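Local atomic coordinates of soluble lytic murein transglycosylase (Escherichia coli, PDB entry 1QSA), a protein that cleaves the glycosidic bonds between N-acetylmuramic acid and N-acetylglucosamine in peptidoglycan, forming a 1,6-anhydro bond in the muramic acid product. Residues Ser549-Leu563 with Phe575-Val588. Residues are numbered along the deposited sequence; the frame is centred on the assembly and turned at random. Where two conformers were deposited one is given.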
ATOM      1  N   SER A 549      -8.683 -16.683   5.746  1.00  8.81           N
ATOM      2  CA  SER A 549      -7.825 -15.634   5.214  1.00  8.92           C
ATOM      3  C   SER A 549      -8.665 -14.382   4.977  1.00  9.81           C
ATOM      4  O   SER A 549      -8.262 -13.290   5.332  1.00 10.07           O
ATOM      5  CB  SER A 549      -7.130 -16.086   3.920  1.00 10.06           C
ATOM      6  OG  SER A 549      -6.290 -17.212   4.172  1.00 10.37           O
ATOM      7  N   ALA A 550      -9.838 -14.558   4.376  1.00  9.41           N
ATOM      8  CA  ALA A 550     -10.728 -13.433   4.137  1.00  9.19           C
ATOM      9  C   ALA A 550     -11.171 -12.791   5.455  1.00  9.21           C
ATOM     10  O   ALA A 550     -11.208 -11.561   5.559  1.00 10.87           O
ATOM     11  CB  ALA A 550     -11.939 -13.883   3.320  1.00  9.97           C
ATOM     12  N   ALA A 551     -11.460 -13.614   6.458  1.00  9.85           N
ATOM     13  CA  ALA A 551     -11.889 -13.121   7.772  1.00  9.79           C
ATOM     14  C   ALA A 551     -10.742 -12.393   8.493  1.00  9.34           C
ATOM     15  O   ALA A 551     -10.966 -11.378   9.151  1.00 10.84           O
ATOM     16  CB  ALA A 551     -12.429 -14.275   8.639  1.00 10.51           C
ATOM     17  N   TYR A 552      -9.509 -12.870   8.333  1.00  9.44           N
ATOM     18  CA  TYR A 552      -8.368 -12.226   8.986  1.00 10.22           C
ATOM     19  C   TYR A 552      -8.169 -10.821   8.416  1.00 11.95           C
ATOM     20  O   TYR A 552      -7.930  -9.870   9.155  1.00 13.66           O
ATOM     21  CB  TYR A 552      -7.097 -13.070   8.799  1.00 10.61           C
ATOM     22  CG  TYR A 552      -5.950 -12.694   9.726  1.00  9.51           C
ATOM     23  CD1 TYR A 552      -5.039 -11.687   9.375  1.00 10.22           C
ATOM     24  CD2 TYR A 552      -5.794 -13.333  10.959  1.00  9.48           C
ATOM     25  CE1 TYR A 552      -3.996 -11.321  10.237  1.00  9.27           C
ATOM     26  CE2 TYR A 552      -4.757 -12.974  11.833  1.00 10.67           C
ATOM     27  CZ  TYR A 552      -3.866 -11.965  11.463  1.00 10.10           C
ATOM     28  OH  TYR A 552      -2.868 -11.586  12.338  1.00 11.77           O
ATOM     29  N   ASN A 553      -8.364 -10.674   7.112  1.00 10.79           N
ATOM     30  CA  ASN A 553      -8.186  -9.378   6.444  1.00 12.89           C
ATOM     31  C   ASN A 553      -9.387  -8.415   6.549  1.00 13.54           C
ATOM     32  O   ASN A 553      -9.209  -7.225   6.833  1.00 14.25           O
ATOM     33  CB  ASN A 553      -7.827  -9.611   4.964  1.00 13.01           C
ATOM     34  CG  ASN A 553      -7.605  -8.313   4.193  1.00 14.47           C
ATOM     35  OD1 ASN A 553      -8.426  -7.923   3.383  1.00 17.66           O
ATOM     36  ND2 ASN A 553      -6.487  -7.643   4.453  1.00 17.57           N
ATOM     37  N   ALA A 554     -10.594  -8.945   6.359  1.00 12.72           N
ATOM     38  CA  ALA A 554     -11.816  -8.143   6.343  1.00 12.71           C
ATOM     39  C   ALA A 554     -12.775  -8.296   7.516  1.00 13.87           C
ATOM     40  O   ALA A 554     -13.751  -7.543   7.614  1.00 14.56           O
ATOM     41  CB  ALA A 554     -12.572  -8.395   5.026  1.00 13.18           C
ATOM     42  N   GLY A 555     -12.514  -9.251   8.399  1.00 12.63           N
ATOM     43  CA  GLY A 555     -13.389  -9.464   9.548  1.00 14.34           C
ATOM     44  C   GLY A 555     -14.408 -10.565   9.286  1.00 12.57           C
ATOM     45  O   GLY A 555     -14.900 -10.708   8.167  1.00 11.51           O
ATOM     46  N   PRO A 556     -14.751 -11.378  10.299  1.00 13.97           N
ATOM     47  CA  PRO A 556     -15.725 -12.464  10.130  1.00 13.26           C
ATOM     48  C   PRO A 556     -17.100 -12.012   9.599  1.00 12.82           C
ATOM     49  O   PRO A 556     -17.712 -12.727   8.818  1.00 12.58           O
ATOM     50  CB  PRO A 556     -15.833 -13.056  11.539  1.00 14.90           C
ATOM     51  CG  PRO A 556     -14.482 -12.777  12.137  1.00 15.47           C
ATOM     52  CD  PRO A 556     -14.171 -11.382  11.657  1.00 14.78           C
ATOM     53  N   GLY A 557     -17.546 -10.816   9.989  1.00 12.93           N
ATOM     54  CA  GLY A 557     -18.834 -10.303   9.545  1.00 14.00           C
ATOM     55  C   GLY A 557     -18.962 -10.198   8.037  1.00 13.78           C
ATOM     56  O   GLY A 557     -19.969 -10.621   7.451  1.00 14.48           O
ATOM     57  N   ARG A 558     -17.925  -9.652   7.409  1.00 13.79           N
ATOM     58  CA  ARG A 558     -17.881  -9.499   5.952  1.00 13.34           C
ATOM     59  C   ARG A 558     -17.924 -10.857   5.280  1.00 11.11           C
ATOM     60  O   ARG A 558     -18.635 -11.026   4.295  1.00 12.46           O
ATOM     61  CB  ARG A 558     -16.619  -8.747   5.509  1.00 16.18           C
ATOM     62  CG  ARG A 558     -16.752  -7.247   5.580  1.00 21.19           C
ATOM     63  CD  ARG A 558     -17.798  -6.738   4.580  1.00 23.99           C
ATOM     64  NE  ARG A 558     -18.146  -5.351   4.872  1.00 29.40           N
ATOM     65  CZ  ARG A 558     -19.129  -4.673   4.285  1.00 30.54           C
ATOM     66  NH1 ARG A 558     -19.859  -5.236   3.328  1.00 29.61           N
ATOM     67  NH2 ARG A 558     -19.362  -3.415   4.644  1.00 31.34           N
ATOM     68  N   VAL A 559     -17.179 -11.826   5.816  1.00 11.25           N
ATOM     69  CA  VAL A 559     -17.170 -13.163   5.228  1.00 11.37           C
ATOM     70  C   VAL A 559     -18.568 -13.785   5.328  1.00 10.91           C
ATOM     71  O   VAL A 559     -19.035 -14.394   4.364  1.00 11.39           O
ATOM     72  CB  VAL A 559     -16.095 -14.076   5.863  1.00 13.03           C
ATOM     73  CG1 VAL A 559     -16.151 -15.474   5.251  1.00 13.94           C
ATOM     74  CG2 VAL A 559     -14.707 -13.475   5.661  1.00 11.54           C
ATOM     75  N   ARG A 560     -19.258 -13.597   6.457  1.00 11.38           N
ATOM     76  CA  ARG A 560     -20.625 -14.122   6.598  1.00 12.04           C
ATOM     77  C   ARG A 560     -21.537 -13.527   5.520  1.00 11.78           C
ATOM     78  O   ARG A 560     -22.317 -14.241   4.887  1.00 12.01           O
ATOM     79  CB  ARG A 560     -21.181 -13.797   7.985  0.77 13.04           C
ATOM     80  CG  ARG A 560     -20.560 -14.623   9.096  0.77 15.01           C
ATOM     81  CD  ARG A 560     -21.321 -14.442  10.409  0.77 18.66           C
ATOM     82  NE  ARG A 560     -21.106 -13.136  11.038  0.77 20.76           N
ATOM     83  CZ  ARG A 560     -20.127 -12.875  11.909  0.77 19.25           C
ATOM     84  NH1 ARG A 560     -19.237 -13.801  12.214  0.77 19.66           N
ATOM     85  NH2 ARG A 560     -20.010 -11.671  12.440  0.77 21.17           N
ATOM     86  N   THR A 561     -21.434 -12.216   5.318  1.00 11.14           N
ATOM     87  CA  THR A 561     -22.216 -11.525   4.288  1.00 12.24           C
ATOM     88  C   THR A 561     -21.920 -12.094   2.895  1.00 11.63           C
ATOM     89  O   THR A 561     -22.829 -12.410   2.126  1.00 11.96           O
ATOM     90  CB  THR A 561     -21.922 -10.009   4.311  1.00 13.17           C
ATOM     91  OG1 THR A 561     -22.398  -9.471   5.549  1.00 15.65           O
ATOM     92  CG2 THR A 561     -22.604  -9.286   3.156  1.00 13.71           C
ATOM     93  N   TRP A 562     -20.642 -12.234   2.566  1.00 10.76           N
ATOM     94  CA  TRP A 562     -20.265 -12.781   1.275  1.00 11.29           C
ATOM     95  C   TRP A 562     -20.800 -14.196   1.052  1.00 11.70           C
ATOM     96  O   TRP A 562     -21.290 -14.521  -0.034  1.00 10.98           O
ATOM     97  CB  TRP A 562     -18.745 -12.743   1.136  1.00 11.58           C
ATOM     98  CG  TRP A 562     -18.220 -11.333   1.121  1.00 12.04           C
ATOM     99  CD1 TRP A 562     -18.936 -10.189   0.866  1.00 12.06           C
ATOM    100  CD2 TRP A 562     -16.874 -10.916   1.392  1.00 11.05           C
ATOM    101  NE1 TRP A 562     -18.114  -9.087   0.962  1.00 13.56           N
ATOM    102  CE2 TRP A 562     -16.847  -9.502   1.290  1.00 12.22           C
ATOM    103  CE3 TRP A 562     -15.684 -11.595   1.716  1.00 10.77           C
ATOM    104  CZ2 TRP A 562     -15.680  -8.754   1.505  1.00 12.42           C
ATOM    105  CZ3 TRP A 562     -14.515 -10.840   1.927  1.00 10.57           C
ATOM    106  CH2 TRP A 562     -14.531  -9.437   1.818  1.00 12.45           C
ATOM    107  N   LEU A 563     -20.765 -15.019   2.101  1.00 10.82           N
ATOM    108  CA  LEU A 563     -21.271 -16.383   1.991  1.00 10.74           C
ATOM    109  C   LEU A 563     -22.793 -16.393   1.840  1.00 11.14           C
ATOM    110  O   LEU A 563     -23.346 -17.244   1.145  1.00 11.59           O
ATOM    111  CB  LEU A 563     -20.815 -17.227   3.184  1.00 11.49           C
ATOM    112  CG  LEU A 563     -19.383 -17.756   3.041  1.00 10.36           C
ATOM    113  CD1 LEU A 563     -18.874 -18.317   4.376  1.00 11.73           C
ATOM    114  CD2 LEU A 563     -19.361 -18.824   1.940  1.00 11.54           C
ATOM    115  N   PHE A 575     -15.753 -18.232  -5.734  1.00  9.32           N
ATOM    116  CA  PHE A 575     -15.916 -17.486  -4.482  1.00  8.93           C
ATOM    117  C   PHE A 575     -14.727 -16.515  -4.276  1.00  9.19           C
ATOM    118  O   PHE A 575     -14.926 -15.349  -3.976  1.00 10.67           O
ATOM    119  CB  PHE A 575     -16.065 -18.414  -3.283  1.00 10.72           C
ATOM    120  CG  PHE A 575     -16.349 -17.685  -2.006  1.00 10.74           C
ATOM    121  CD1 PHE A 575     -17.651 -17.310  -1.673  1.00 12.11           C
ATOM    122  CD2 PHE A 575     -15.306 -17.291  -1.174  1.00  9.75           C
ATOM    123  CE1 PHE A 575     -17.895 -16.542  -0.524  1.00 13.78           C
ATOM    124  CE2 PHE A 575     -15.536 -16.530  -0.030  1.00 12.27           C
ATOM    125  CZ  PHE A 575     -16.839 -16.156   0.287  1.00 10.93           C
ATOM    126  N   VAL A 576     -13.503 -16.988  -4.504  1.00  8.66           N
ATOM    127  CA  VAL A 576     -12.326 -16.122  -4.351  1.00  8.61           C
ATOM    128  C   VAL A 576     -12.374 -14.950  -5.340  1.00  8.41           C
ATOM    129  O   VAL A 576     -12.216 -13.784  -4.953  1.00  9.93           O
ATOM    130  CB  VAL A 576     -11.014 -16.916  -4.594  1.00  9.44           C
ATOM    131  CG1 VAL A 576      -9.792 -15.956  -4.670  1.00  8.74           C
ATOM    132  CG2 VAL A 576     -10.804 -17.924  -3.476  1.00 10.03           C
ATOM    133  N   GLU A 577     -12.649 -15.252  -6.607  1.00  9.36           N
ATOM    134  CA  GLU A 577     -12.663 -14.222  -7.637  1.00  9.26           C
ATOM    135  C   GLU A 577     -13.771 -13.187  -7.484  1.00  9.93           C
ATOM    136  O   GLU A 577     -13.604 -12.033  -7.889  1.00 11.80           O
ATOM    137  CB  GLU A 577     -12.727 -14.853  -9.036  1.00  8.86           C
ATOM    138  CG  GLU A 577     -12.420 -13.845 -10.139  1.00 10.45           C
ATOM    139  CD  GLU A 577     -11.062 -13.192  -9.953  1.00 10.06           C
ATOM    140  OE1 GLU A 577     -10.072 -13.916  -9.790  1.00 11.58           O
ATOM    141  OE2 GLU A 577     -10.970 -11.954  -9.949  1.00 12.87           O
ATOM    142  N   SER A 578     -14.896 -13.599  -6.901  1.00 10.49           N
ATOM    143  CA  SER A 578     -16.039 -12.711  -6.724  1.00 11.17           C
ATOM    144  C   SER A 578     -16.043 -11.900  -5.426  1.00 11.07           C
ATOM    145  O   SER A 578     -16.945 -11.089  -5.202  1.00 12.81           O
ATOM    146  CB  SER A 578     -17.364 -13.477  -6.892  1.00 12.02           C
ATOM    147  OG  SER A 578     -17.496 -14.501  -5.927  1.00 11.46           O
ATOM    148  N   ILE A 579     -15.052 -12.110  -4.565  1.00 11.15           N
ATOM    149  CA  ILE A 579     -14.955 -11.311  -3.330  1.00 11.75           C
ATOM    150  C   ILE A 579     -14.983  -9.846  -3.812  1.00 11.26           C
ATOM    151  O   ILE A 579     -14.166  -9.433  -4.629  1.00 13.43           O
ATOM    152  CB  ILE A 579     -13.653 -11.624  -2.581  1.00 11.17           C
ATOM    153  CG1 ILE A 579     -13.798 -12.988  -1.880  1.00 10.00           C
ATOM    154  CG2 ILE A 579     -13.345 -10.512  -1.569  1.00 10.46           C
ATOM    155  CD1 ILE A 579     -12.500 -13.530  -1.244  1.00 11.16           C
ATOM    156  N   PRO A 580     -15.952  -9.059  -3.325  1.00 14.33           N
ATOM    157  CA  PRO A 580     -16.086  -7.660  -3.751  1.00 15.77           C
ATOM    158  C   PRO A 580     -15.040  -6.629  -3.361  1.00 15.73           C
ATOM    159  O   PRO A 580     -14.974  -5.577  -3.988  1.00 17.07           O
ATOM    160  CB  PRO A 580     -17.487  -7.281  -3.276  1.00 16.99           C
ATOM    161  CG  PRO A 580     -17.683  -8.113  -2.069  1.00 16.76           C
ATOM    162  CD  PRO A 580     -17.036  -9.449  -2.402  1.00 16.76           C
ATOM    163  N   PHE A 581     -14.259  -6.902  -2.318  1.00 14.33           N
ATOM    164  CA  PHE A 581     -13.203  -5.989  -1.893  1.00 13.98           C
ATOM    165  C   PHE A 581     -11.934  -6.409  -2.627  1.00 14.03           C
ATOM    166  O   PHE A 581     -11.428  -7.507  -2.393  1.00 13.32           O
ATOM    167  CB  PHE A 581     -12.931  -6.111  -0.392  1.00 13.25           C
ATOM    168  CG  PHE A 581     -14.018  -5.571   0.487  1.00 15.05           C
ATOM    169  CD1 PHE A 581     -15.189  -5.033  -0.047  1.00 16.87           C
ATOM    170  CD2 PHE A 581     -13.862  -5.613   1.874  1.00 16.29           C
ATOM    171  CE1 PHE A 581     -16.197  -4.547   0.799  1.00 16.66           C
ATOM    172  CE2 PHE A 581     -14.849  -5.138   2.721  1.00 16.94           C
ATOM    173  CZ  PHE A 581     -16.022  -4.601   2.178  1.00 18.11           C
ATOM    174  N   SER A 582     -11.417  -5.546  -3.499  1.00 13.72           N
ATOM    175  CA  SER A 582     -10.208  -5.879  -4.254  1.00 12.75           C
ATOM    176  C   SER A 582      -9.021  -6.236  -3.364  1.00 12.67           C
ATOM    177  O   SER A 582      -8.261  -7.143  -3.696  1.00 11.59           O
ATOM    178  CB  SER A 582      -9.828  -4.738  -5.207  0.55 14.79           C
ATOM    179  OG  SER A 582      -9.674  -3.521  -4.510  0.55 15.15           O
ATOM    180  N   GLU A 583      -8.865  -5.529  -2.237  1.00 13.58           N
ATOM    181  CA  GLU A 583      -7.757  -5.808  -1.320  1.00 14.06           C
ATOM    182  C   GLU A 583      -7.846  -7.223  -0.746  1.00 12.52           C
ATOM    183  O   GLU A 583      -6.854  -7.947  -0.707  1.00 11.72           O
ATOM    184  CB  GLU A 583      -7.717  -4.808  -0.153  1.00 18.00           C
ATOM    185  CG  GLU A 583      -6.639  -5.151   0.904  1.00 23.49           C
ATOM    186  CD  GLU A 583      -6.765  -4.345   2.205  1.00 29.39           C
ATOM    187  OE1 GLU A 583      -7.352  -3.237   2.180  1.00 32.28           O
ATOM    188  OE2 GLU A 583      -6.266  -4.816   3.259  1.00 28.23           O
ATOM    189  N   THR A 584      -9.037  -7.611  -0.305  1.00 11.11           N
ATOM    190  CA  THR A 584      -9.237  -8.938   0.288  1.00 10.27           C
ATOM    191  C   THR A 584      -9.105 -10.046  -0.758  1.00  9.24           C
ATOM    192  O   THR A 584      -8.598 -11.133  -0.472  1.00 10.05           O
ATOM    193  CB  THR A 584     -10.596  -9.008   0.991  1.00 11.35           C
ATOM    194  OG1 THR A 584     -10.709  -7.886   1.885  1.00 10.58           O
ATOM    195  CG2 THR A 584     -10.722 -10.306   1.794  1.00 11.92           C
ATOM    196  N   ARG A 585      -9.617  -9.794  -1.958  1.00  9.04           N
ATOM    197  CA  ARG A 585      -9.507 -10.775  -3.038  1.00  9.97           C
ATOM    198  C   ARG A 585      -8.023 -11.048  -3.327  1.00 10.22           C
ATOM    199  O   ARG A 585      -7.590 -12.203  -3.419  1.00 10.26           O
ATOM    200  CB  ARG A 585     -10.212 -10.236  -4.285  1.00 11.93           C
ATOM    201  CG  ARG A 585     -10.305 -11.226  -5.416  1.00 10.56           C
ATOM    202  CD  ARG A 585     -11.195 -10.683  -6.534  1.00 13.31           C
ATOM    203  NE  ARG A 585     -10.705  -9.455  -7.154  1.00 15.01           N
ATOM    204  CZ  ARG A 585     -11.309  -8.267  -7.088  1.00 15.45           C
ATOM    205  NH1 ARG A 585     -12.438  -8.115  -6.414  1.00 15.94           N
ATOM    206  NH2 ARG A 585     -10.782  -7.220  -7.706  1.00 16.58           N
ATOM    207  N   GLY A 586      -7.234  -9.979  -3.435  1.00  9.80           N
ATOM    208  CA  GLY A 586      -5.810 -10.137  -3.688  1.00  9.95           C
ATOM    209  C   GLY A 586      -5.085 -10.797  -2.519  1.00 10.66           C
ATOM    210  O   GLY A 586      -4.156 -11.594  -2.715  1.00 10.77           O
ATOM    211  N   TYR A 587      -5.508 -10.468  -1.304  1.00 10.28           N
ATOM    212  CA  TYR A 587      -4.931 -11.038  -0.082  1.00  7.96           C
ATOM    213  C   TYR A 587      -5.116 -12.565  -0.075  1.00  9.42           C
ATOM    214  O   TYR A 587      -4.169 -13.320   0.179  1.00  7.82           O
ATOM    215  CB  TYR A 587      -5.644 -10.412   1.123  1.00  8.58           C
ATOM    216  CG  TYR A 587      -5.145 -10.842   2.486  1.00  9.48           C
ATOM    217  CD1 TYR A 587      -5.676 -11.960   3.127  1.00  9.25           C
ATOM    218  CD2 TYR A 587      -4.172 -10.103   3.152  1.00  9.66           C
ATOM    219  CE1 TYR A 587      -5.254 -12.337   4.404  1.00  8.22           C
ATOM    220  CE2 TYR A 587      -3.739 -10.465   4.435  1.00  9.78           C
ATOM    221  CZ  TYR A 587      -4.287 -11.581   5.052  1.00  7.95           C
ATOM    222  OH  TYR A 587      -3.910 -11.934   6.322  1.00  9.62           O
ATOM    223  N   VAL A 588      -6.338 -13.018  -0.355  1.00  8.53           N
ATOM    224  CA  VAL A 588      -6.651 -14.446  -0.350  1.00 10.27           C
ATOM    225  C   VAL A 588      -5.829 -15.186  -1.408  1.00  9.59           C
ATOM    226  O   VAL A 588      -5.252 -16.233  -1.121  1.00 10.17           O
ATOM    227  CB  VAL A 588      -8.165 -14.683  -0.531  1.00 10.32           C
ATOM    228  CG1 VAL A 588      -8.464 -16.164  -0.656  1.00 10.53           C
ATOM    229  CG2 VAL A 588      -8.902 -14.109   0.681  1.00  9.29           C
TER
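Ala550 and Thr584 lie 6.1 Å apart CA to CA where helix segments 549-554 and 582-588 pack. Their axes approach to 9.2 Å, with N-to-C directions 138° apart, closer to antiparallel than parallel. Thr584 enters as a knob among Ala550, Asn553, Ala554 and Trp562. Its OG1 donates to Asn553 OD1 (2.7 Å), lying in the carbonyl plane, while Asn553 ND2 gives a nearly straight bond to Glu583 OE2 (3.1 Å), so both ends of the amide are held. A trans chi1 (-179°) carries the Asn553 side chain over Tyr587, which it passes in the opposite direction, its CB above the centre of the ring face in a CH-pi contact (3.7 Å from CB to the ring centroid). Beyond the turn at Gly555, the Trp562 indole has Ile579 CG2 and Pro580 CD over one face, and its edge meets the face of Phe581 in a T-shaped pair, planes at 87°. Replacing Trp562 with an alanine is likely to leave a gap next to Ile579 and Pro580 and take from Phe581 the indole edge that meets its face. Phe581 CZ lies over one face of the Arg558 guanidinium, offset toward its rim. Tyr587 OH hydrogen-bonds Glu478, the predicted active-site residue, placing this helix pair beside the active site of the lysozyme-like Slt domain.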